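Local atomic coordinates of putative phosphinothricin n-acetyltransferase (Acinetobacter baylyi, PDB entry 2JLM), a protein that probably acetylates L-methionine sulfoximine and L-methionine sulfone, using acetyl-CoA as the acetyl donor, as a member of the GNAT acetyltransferase family. Residues Asn34-Tyr39 against Cys130-Asn135; Gln72-Ala77 against Lys100-Leu105. All coordinates share one frame; numbering follows the deposited sequence.

Contact 1. Residues Asn34-Tyr39 against Cys130-Asn135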
loop_
_atom_site.group_PDB
_atom_site.type_symbol
_atom_site.label_atom_id
_atom_site.label_comp_id
_atom_site.label_asym_id
_atom_site.label_seq_id
_atom_site.Cartn_x
_atom_site.Cartn_y
_atom_site.Cartn_z
ATOM N N ASN D 34 21.760 28.742 -5.441
ATOM C CA ASN D 34 22.746 28.869 -6.505
ATOM C C ASN D 34 22.248 28.647 -7.933
ATOM O O ASN D 34 22.990 28.892 -8.883
ATOM C CB ASN D 34 23.958 27.978 -6.204
ATOM C CG ASN D 34 24.630 28.346 -4.889
ATOM O OD1 ASN D 34 25.007 29.501 -4.675
ATOM N ND2 ASN D 34 24.769 27.370 -3.996
ATOM N N SER D 35 21.002 28.207 -8.095
ATOM C CA SER D 35 20.494 27.908 -9.438
ATOM C C SER D 35 19.039 28.297 -9.669
ATOM O O SER D 35 18.324 28.703 -8.742
ATOM C CB SER D 35 20.668 26.422 -9.753
ATOM O OG SER D 35 19.682 25.651 -9.083
ATOM N N THR D 36 18.613 28.154 -10.922
ATOM C CA THR D 36 17.222 28.391 -11.301
ATOM C C THR D 36 16.423 27.093 -11.255
ATOM O O THR D 36 15.342 27.001 -11.834
ATOM C CB THR D 36 17.116 28.990 -12.724
ATOM O OG1 THR D 36 17.729 28.110 -13.675
ATOM C CG2 THR D 36 17.802 30.338 -12.792
ATOM N N ALA D 37 16.962 26.094 -10.559
ATOM C CA ALA D 37 16.430 24.731 -10.596
ATOM C C ALA D 37 15.255 24.529 -9.653
ATOM O O ALA D 37 14.455 23.604 -9.819
ATOM N N LEU D 38 15.166 25.385 -8.648
ATOM C CA LEU D 38 14.002 25.404 -7.779
ATOM C C LEU D 38 13.551 26.852 -7.738
ATOM O O LEU D 38 14.382 27.766 -7.774
ATOM C CB LEU D 38 14.358 24.900 -6.380
ATOM C CG LEU D 38 13.309 24.029 -5.685
ATOM C CD1 LEU D 38 13.754 23.680 -4.270
ATOM C CD2 LEU D 38 11.946 24.706 -5.675
ATOM N N TYR D 39 12.246 27.079 -7.692
ATOM C CA TYR D 39 11.765 28.449 -7.798
ATOM C C TYR D 39 11.493 29.112 -6.445
ATOM O O TYR D 39 10.624 29.973 -6.330
ATOM C CB TYR D 39 10.583 28.551 -8.771
ATOM C CG TYR D 39 11.018 28.732 -10.217
ATOM C CD1 TYR D 39 10.349 29.606 -11.067
ATOM C CD2 TYR D 39 12.117 28.051 -10.722
ATOM C CE1 TYR D 39 10.754 29.776 -12.394
ATOM C CE2 TYR D 39 12.532 28.219 -12.040
ATOM C CZ TYR D 39 11.847 29.082 -12.872
ATOM O OH TYR D 39 12.254 29.251 -14.185
ATOM N N CYS D 130 9.645 20.571 -15.687
ATOM C CA CYS D 130 9.679 21.999 -15.915
ATOM C C CYS D 130 11.101 22.537 -15.712
ATOM O O CYS D 130 11.622 22.522 -14.607
ATOM C CB CYS D 130 8.695 22.701 -14.980
ATOM S SG CYS D 130 8.593 24.474 -15.251
ATOM N N ILE D 131 11.711 23.016 -16.795
ATOM C CA ILE D 131 13.146 23.347 -16.835
ATOM C C ILE D 131 13.377 24.785 -17.321
ATOM O O ILE D 131 12.741 25.230 -18.283
ATOM C CB ILE D 131 13.856 22.413 -17.826
ATOM C CG1 ILE D 131 13.576 20.948 -17.467
ATOM C CG2 ILE D 131 15.346 22.695 -17.872
ATOM C CD1 ILE D 131 13.777 19.983 -18.619
ATOM N N ASP D 132 14.275 25.510 -16.665
ATOM C CA ASP D 132 14.738 26.798 -17.194
ATOM C C ASP D 132 15.177 26.573 -18.643
ATOM O O ASP D 132 15.959 25.669 -18.929
ATOM C CB ASP D 132 15.879 27.327 -16.323
ATOM C CG ASP D 132 16.606 28.515 -16.938
ATOM O OD1 ASP D 132 16.367 28.845 -18.121
ATOM O OD2 ASP D 132 17.441 29.119 -16.227
ATOM N N ALA D 133 14.654 27.370 -19.566
ATOM C CA ALA D 133 14.920 27.139 -20.982
ATOM C C ALA D 133 16.397 27.288 -21.360
ATOM O O ALA D 133 16.813 26.837 -22.424
ATOM C CB ALA D 133 14.047 28.056 -21.848
ATOM N N THR D 134 17.193 27.911 -20.495
ATOM C CA THR D 134 18.618 28.077 -20.781
ATOM C C THR D 134 19.442 26.903 -20.274
ATOM O O THR D 134 20.660 26.852 -20.470
ATOM C CB THR D 134 19.190 29.348 -20.127
ATOM O OG1 THR D 134 19.142 29.211 -18.702
ATOM C CG2 THR D 134 18.409 30.582 -20.552
ATOM N N ASN D 135 18.784 25.963 -19.607
ATOM C CA ASN D 135 19.516 24.868 -18.982
ATOM C C ASN D 135 19.781 23.736 -19.937
ATOM O O ASN D 135 19.107 22.703 -19.909
ATOM C CB ASN D 135 18.800 24.343 -17.754
ATOM C CG ASN D 135 19.680 23.445 -16.922
ATOM O OD1 ASN D 135 20.723 22.960 -17.386
ATOM N ND2 ASN D 135 19.266 23.207 -15.685
HETATM O O HOH W 1 18.249 25.691 -14.053
#
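The hydroxyl of Thr36 donates a hydrogen bond to Asp132 OD2, with 2.8 Å between Thr36 OG1 and Asp132 OD2. The carboxylate oxygen uses its anti lone pair, on the side turned away from OD1. Thr36 OG1 sits between its own backbone N and carbonyl carbon (chi1 58°), which turns the hydroxyl across the gap to the aspartate. Thr36 CG2 also lies 3.7 Å from Asp132 OD2. A water lies unusually close to Thr36 OG1, so its bond there is doubtful. The same water accepts a weak bond from Asn135 ND2, and any second, indirect route between turn and loop is tentative.

Asp132 works in two directions. Its CG lies anti to the backbone N (chi1 169°), and one oxygen faces Thr36 while the other stays with its own turn. Thr134 N donates to Asp132 OD1 at 2.7 Å along a nearly straight path of 173°. That donor comes from above the carboxylate plane. The result is an Asx turn inside the type I beta turn of Asp132 to Asn135, which is closed by Asn135 N to Asp132 O at 2.9 Å. Fixed this way, the carboxylate offers Thr36 an acceptor of set orientation.

The other loop is also shaped by a side chain. Ser35 OG accepts from Ala37 N at 3.1 Å, an ST turn, and bonds back to Ala31 O of helix 17-34. Lys159 takes up the carbonyls of Ser35 and Leu38. Beyond the contact, Tyr39 stacks on Tyr88 of the second subunit. The contact thus ties the loop after the first helix to the end of strand 126-132, where Asn135, at the N-cap, makes a weak bond to Ser138 N of helix 136-144, a strand-to-helix junction of the GNAT fold.

Contact 2. Residues Gln72-Ala77 against Lys100-Leu105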
loop_
_atom_site.group_PDB
_atom_site.type_symbol
_atom_site.label_atom_id
_atom_site.label_comp_id
_atom_site.label_asym_id
_atom_site.label_seq_id
_atom_site.Cartn_x
_atom_site.Cartn_y
_atom_site.Cartn_z
ATOM N N GLN D 72 26.457 8.124 1.857
ATOM C CA GLN D 72 26.118 9.508 1.552
ATOM C C GLN D 72 25.065 9.612 0.435
ATOM O O GLN D 72 25.184 8.969 -0.617
ATOM C CB GLN D 72 27.384 10.273 1.158
ATOM C CG GLN D 72 27.197 11.777 1.049
ATOM C CD GLN D 72 28.474 12.494 0.652
ATOM O OE1 GLN D 72 28.469 13.700 0.396
ATOM N NE2 GLN D 72 29.578 11.752 0.597
ATOM N N LEU D 73 24.037 10.426 0.663
ATOM C CA LEU D 73 23.018 10.667 -0.354
ATOM C C LEU D 73 23.603 11.474 -1.509
ATOM O O LEU D 73 23.921 12.653 -1.351
ATOM C CB LEU D 73 21.806 11.383 0.247
ATOM C CG LEU D 73 20.573 11.486 -0.657
ATOM C CD1 LEU D 73 19.958 10.114 -0.935
ATOM C CD2 LEU D 73 19.554 12.410 -0.035
ATOM N N LEU D 74 23.757 10.825 -2.662
ATOM C CA LEU D 74 24.348 11.459 -3.843
ATOM C C LEU D 74 23.352 12.352 -4.569
ATOM O O LEU D 74 23.734 13.250 -5.315
ATOM C CB LEU D 74 24.888 10.409 -4.815
ATOM C CG LEU D 74 26.006 9.522 -4.265
ATOM C CD1 LEU D 74 26.768 8.863 -5.404
ATOM C CD2 LEU D 74 26.957 10.339 -3.399
ATOM N N GLY D 75 22.069 12.104 -4.343
ATOM C CA GLY D 75 21.029 12.836 -5.030
ATOM C C GLY D 75 19.763 12.020 -5.008
ATOM O O GLY D 75 19.786 10.844 -4.636
ATOM N N PHE D 76 18.658 12.643 -5.397
ATOM C CA PHE D 76 17.356 11.984 -5.361
ATOM C C PHE D 76 16.439 12.446 -6.493
ATOM O O PHE D 76 16.663 13.482 -7.120
ATOM C CB PHE D 76 16.684 12.198 -3.999
ATOM C CG PHE D 76 16.275 13.617 -3.741
ATOM C CD1 PHE D 76 14.968 14.024 -3.950
ATOM C CD2 PHE D 76 17.200 14.550 -3.294
ATOM C CE1 PHE D 76 14.587 15.340 -3.716
ATOM C CE2 PHE D 76 16.826 15.864 -3.060
ATOM C CZ PHE D 76 15.519 16.258 -3.273
ATOM N N ALA D 77 15.418 11.655 -6.778
ATOM C CA ALA D 77 14.436 12.034 -7.775
ATOM C C ALA D 77 13.077 11.759 -7.177
ATOM O O ALA D 77 12.942 10.915 -6.295
ATOM C CB ALA D 77 14.625 11.245 -9.056
ATOM N N LYS D 100 26.023 18.697 -4.886
ATOM C CA LYS D 100 26.965 19.627 -5.525
ATOM C C LYS D 100 28.322 19.009 -5.885
ATOM O O LYS D 100 28.943 19.395 -6.876
ATOM C CB LYS D 100 27.157 20.876 -4.657
ATOM C CG LYS D 100 27.543 20.578 -3.213
ATOM C CD LYS D 100 27.398 21.808 -2.324
ATOM N N ASP D 101 28.773 18.040 -5.098
ATOM C CA ASP D 101 30.058 17.397 -5.354
ATOM C C ASP D 101 29.970 16.290 -6.394
ATOM O O ASP D 101 30.989 15.843 -6.917
ATOM C CB ASP D 101 30.657 16.842 -4.058
ATOM C CG ASP D 101 30.966 17.931 -3.045
ATOM O OD1 ASP D 101 31.375 19.033 -3.470
ATOM O OD2 ASP D 101 30.799 17.688 -1.830
ATOM N N TYR D 102 28.760 15.840 -6.703
ATOM C CA TYR D 102 28.632 14.679 -7.584
ATOM C C TYR D 102 27.969 14.971 -8.919
ATOM O O TYR D 102 27.461 14.063 -9.578
ATOM C CB TYR D 102 27.932 13.529 -6.860
ATOM C CG TYR D 102 28.695 13.070 -5.638
ATOM C CD1 TYR D 102 28.498 13.679 -4.406
ATOM C CD2 TYR D 102 29.630 12.048 -5.723
ATOM C CE1 TYR D 102 29.193 13.277 -3.294
ATOM C CE2 TYR D 102 30.332 11.636 -4.613
ATOM C CZ TYR D 102 30.110 12.255 -3.400
ATOM O OH TYR D 102 30.806 11.850 -2.286
ATOM N N ARG D 103 27.980 16.238 -9.320
ATOM C CA ARG D 103 27.401 16.605 -10.605
ATOM C C ARG D 103 28.349 16.234 -11.731
ATOM O O ARG D 103 29.557 16.139 -11.524
ATOM C CB ARG D 103 27.073 18.092 -10.640
ATOM C CG ARG D 103 26.377 18.563 -9.381
ATOM C CD ARG D 103 25.247 19.512 -9.706
ATOM N NE ARG D 103 24.523 19.885 -8.502
ATOM C CZ ARG D 103 24.705 21.024 -7.846
ATOM N NH1 ARG D 103 24.004 21.281 -6.752
ATOM N NH2 ARG D 103 25.585 21.910 -8.289
ATOM N N GLY D 104 27.799 16.000 -12.918
ATOM C CA GLY D 104 28.617 15.671 -14.072
ATOM C C GLY D 104 28.944 14.197 -14.217
ATOM O O GLY D 104 29.639 13.802 -15.150
ATOM N N LEU D 105 28.422 13.375 -13.312
ATOM C CA LEU D 105 28.764 11.952 -13.276
ATOM C C LEU D 105 27.716 11.021 -13.887
ATOM O O LEU D 105 27.922 9.809 -13.933
ATOM C CB LEU D 105 29.028 11.519 -11.832
ATOM C CG LEU D 105 30.113 12.310 -11.101
ATOM C CD1 LEU D 105 30.224 11.855 -9.647
ATOM C CD2 LEU D 105 31.448 12.178 -11.834
HETATM O O HOH W 2 30.629 15.556 0.024
#
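Residues 100-105 belong to the loop between strand 91-98 and helix 107-121, the place where GNAT enzymes commonly bind the pyrophosphate of coenzyme A. Here Tyr102 leans back from that loop onto the start of strand 73-81. Leu74 CD2 makes a CH-pi contact with the Tyr102 ring. The methyl lies 3.6 Å from the ring centroid and 6° off the normal, so it sits almost exactly over the middle of one face. Leu107 of the following helix packs against both side chains.

Gln72 reaches the outer end of the same ring. Its CG is anti to the backbone N (chi1 -170°) and the chain stays extended, which carries the amide out to the tyrosine hydroxyl. Gln72 NE2 comes within 3.1 Å of Tyr102 OH. Gln72 OE1 lies at the ring edge, 3.8 Å from Tyr102 CE1. The amide stands nearly upright to the ring, with the planes 86° apart.

A water completes the link. It donates to Gln72 OE1 at 2.9 Å and to Asp101 OD2 at 2.8 Å. Tyr102 opens a type II beta turn that ends at Leu105, with Gly104 in the third position at a positive phi. Arg103 is tied to Ile98 O and to Asp30 of helix 17-34.

The chemistry is split along the ring. The buried leucine methyl gives the face an apolar seat, while the Gln72 amide gives the hydroxyl end a polar neighbour. Asp101 is joined to that amide through the water. Both Gln72 OE1 and Asp101 OD2 act as acceptors, so the water spends both of its protons on this bridge.

Both contacts are partly buried and reach the same mixed sheet, with centres about 17 Å apart and nearest atoms about 6 Å apart. Each sets a loop against a strand, but at different strands: contact 1 uses the end of 126-132, contact 2 the start of 73-81. Contact 1 is almost wholly polar, resting on one direct hydrogen bond. Contact 2 buries more surface and depends mainly on an aromatic face. Helix 17-34 connects them through Asp30, which bonds Asn34 with one carboxylate oxygen and Arg103 with the other. Each also touches a different copy of the protein: Tyr39 the second subunit, Leu105 the third.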